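PDB 5D8N: leucine aminopeptidase 1, chloroplastic, which removes N-terminal amino acids, preferably leucine, from peptides as a magnesium-dependent M17 aminopeptidase working as a homohexamer, and also acts as a protein-folding chaperone. Local coordinates for residues Asn275-Ile280 with Ala354-Asn358. The protein carries 1 engineered substitution. Residues are numbered along the deposited sequence; the frame is centred on the assembly and turned at random.
Sequences NPPYFI and AACEN
A354 and F279 face each other as a non-hydrogen-bonded antiparallel pair; F279 CG lies opposite the backbone nitrogen (chi1 -172°), which brings CD2 to 3.7 Å from A354 CB, the methyl approaching the ring obliquely. One step on, A355 and Y278 form the hydrogen-bonded pair. A355 N donates to Y278 O at 3.0 Å and Y278 N to A355 O at 3.1 Å, both somewhat bent at 143°, while the methyl of A355 lies against I280 CD1. At C356 the contact with P277 is through side chains, CB to CB at 3.9 Å, while the backbone of C356 bonds on its other edge to strand 293-305. Water then carries the contact past the start of strand 278-284, where the chain is a loop: one molecule accepts from E357 N and donates to N275 O at 2.8 Å. A second water accepts a long 3.3 Å bond from N275 N and donates to E357 OE2. The extended E357 side chain carries OE2 to 3.4 Å from N275 CB, and its other oxygen, OE1, forms a salt bridge with R366 of the second subunit. An alanine in place of E357 would probably leave that arginine without its carboxylate mate and the N275 water without its acceptor. Past E357, N358 ND2 is hydrogen-bonded to D305, a magnesium ligand, tying the strand end to the metal site. In the mixed sheet of the catalytic domain, strand 347-358 runs between 278-284 and 293-305; helix 229-242 covers the Y278 and A355 side, and helix 263-269 packs on P277, A354 and C356.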
loop_
_atom_site.group_PDB
_atom_site.type_symbol
_atom_site.label_atom_id
_atom_site.label_comp_id
_atom_site.label_asym_id
_atom_site.label_seq_id
_atom_site.Cartn_x
_atom_site.Cartn_y
_atom_site.Cartn_z
ATOM N N ASN A 275 21.920 -22.175 13.308
ATOM C CA ASN A 275 21.126 -23.402 13.406
ATOM C C ASN A 275 21.241 -24.205 12.106
ATOM O O ASN A 275 20.414 -24.089 11.197
ATOM C CB ASN A 275 19.646 -23.079 13.681
ATOM C CG ASN A 275 19.433 -22.392 15.014
ATOM O OD1 ASN A 275 18.785 -21.349 15.099
ATOM N ND2 ASN A 275 19.934 -22.992 16.071
ATOM N N PRO A 276 22.274 -25.045 12.015
ATOM C CA PRO A 276 22.542 -25.803 10.792
ATOM C C PRO A 276 21.375 -26.681 10.356
ATOM O O PRO A 276 20.622 -27.172 11.201
ATOM C CB PRO A 276 23.746 -26.685 11.172
ATOM C CG PRO A 276 24.291 -26.172 12.456
ATOM C CD PRO A 276 23.226 -25.340 13.104
ATOM N N PRO A 277 21.372 -27.080 9.085
ATOM C CA PRO A 277 20.317 -27.894 8.517
ATOM C C PRO A 277 20.588 -29.391 8.620
ATOM O O PRO A 277 21.734 -29.782 8.769
ATOM C CB PRO A 277 20.375 -27.533 7.048
ATOM C CG PRO A 277 21.812 -27.272 6.806
ATOM C CD PRO A 277 22.340 -26.646 8.063
ATOM N N TYR A 278 19.528 -30.185 8.710
ATOM C CA TYR A 278 19.640 -31.625 8.804
ATOM C C TYR A 278 18.579 -32.224 7.907
ATOM O O TYR A 278 17.398 -31.873 7.971
ATOM C CB TYR A 278 19.445 -32.118 10.244
ATOM C CG TYR A 278 20.596 -31.730 11.138
ATOM C CD1 TYR A 278 21.813 -32.428 11.085
ATOM C CD2 TYR A 278 20.541 -30.588 11.917
ATOM C CE1 TYR A 278 22.938 -31.992 11.772
ATOM C CE2 TYR A 278 21.651 -30.166 12.634
ATOM C CZ TYR A 278 22.823 -30.900 12.607
ATOM O OH TYR A 278 23.934 -30.434 13.273
ATOM N N PHE A 279 18.990 -33.232 7.152
ATOM C CA PHE A 279 18.080 -33.913 6.245
ATOM C C PHE A 279 17.702 -35.220 6.937
ATOM O O PHE A 279 18.551 -36.058 7.219
ATOM C CB PHE A 279 18.784 -34.124 4.897
ATOM C CG PHE A 279 17.884 -34.650 3.818
ATOM C CD1 PHE A 279 17.602 -36.007 3.722
ATOM C CD2 PHE A 279 17.438 -33.808 2.816
ATOM C CE1 PHE A 279 16.788 -36.491 2.712
ATOM C CE2 PHE A 279 16.638 -34.294 1.804
ATOM C CZ PHE A 279 16.295 -35.628 1.754
ATOM N N ILE A 280 16.420 -35.368 7.210
ATOM C CA ILE A 280 15.896 -36.453 8.003
ATOM C C ILE A 280 15.320 -37.547 7.128
ATOM O O ILE A 280 14.448 -37.306 6.283
ATOM C CB ILE A 280 14.789 -35.933 8.938
ATOM C CG1 ILE A 280 15.360 -34.916 9.922
ATOM C CG2 ILE A 280 14.164 -37.089 9.689
ATOM C CD1 ILE A 280 14.293 -34.095 10.612
ATOM N N ALA A 354 13.576 -32.377 4.661
ATOM C CA ALA A 354 14.760 -31.543 4.505
ATOM C C ALA A 354 14.645 -30.308 5.390
ATOM O O ALA A 354 14.010 -29.303 5.013
ATOM C CB ALA A 354 14.941 -31.148 3.051
ATOM N N ALA A 355 15.155 -30.434 6.611
ATOM C CA ALA A 355 14.916 -29.437 7.635
ATOM C C ALA A 355 15.991 -28.341 7.628
ATOM O O ALA A 355 17.187 -28.593 7.477
ATOM C CB ALA A 355 14.876 -30.097 9.000
ATOM N N CYS A 356 15.539 -27.107 7.725
ATOM C CA CYS A 356 16.407 -25.944 7.806
ATOM C C CYS A 356 15.573 -24.768 8.293
ATOM O O CYS A 356 14.357 -24.866 8.407
ATOM C CB CYS A 356 17.022 -25.614 6.440
ATOM S SG CYS A 356 15.806 -25.239 5.148
ATOM N N GLU A 357 16.234 -23.665 8.617
ATOM C CA GLU A 357 15.533 -22.409 8.811
ATOM C C GLU A 357 15.999 -21.406 7.776
ATOM O O GLU A 357 17.110 -21.490 7.267
ATOM C CB GLU A 357 15.646 -21.872 10.243
ATOM C CG GLU A 357 17.039 -21.549 10.719
ATOM C CD GLU A 357 17.095 -20.887 12.076
ATOM O OE1 GLU A 357 16.042 -20.737 12.752
ATOM O OE2 GLU A 357 18.181 -20.314 12.350
ATOM N N ASN A 358 15.033 -20.639 7.286
ATOM C CA ASN A 358 15.276 -19.672 6.229
ATOM C C ASN A 358 15.502 -18.287 6.839
ATOM O O ASN A 358 14.544 -17.613 7.226
ATOM C CB ASN A 358 14.098 -19.655 5.249
ATOM C CG ASN A 358 14.278 -18.616 4.151
ATOM O OD1 ASN A 358 15.355 -18.042 4.010
ATOM N ND2 ASN A 358 13.197 -18.305 3.437
HETATM O O HOH W 1 20.738 -19.380 12.085
HETATM O O HOH W 2 19.019 -24.483 8.852
#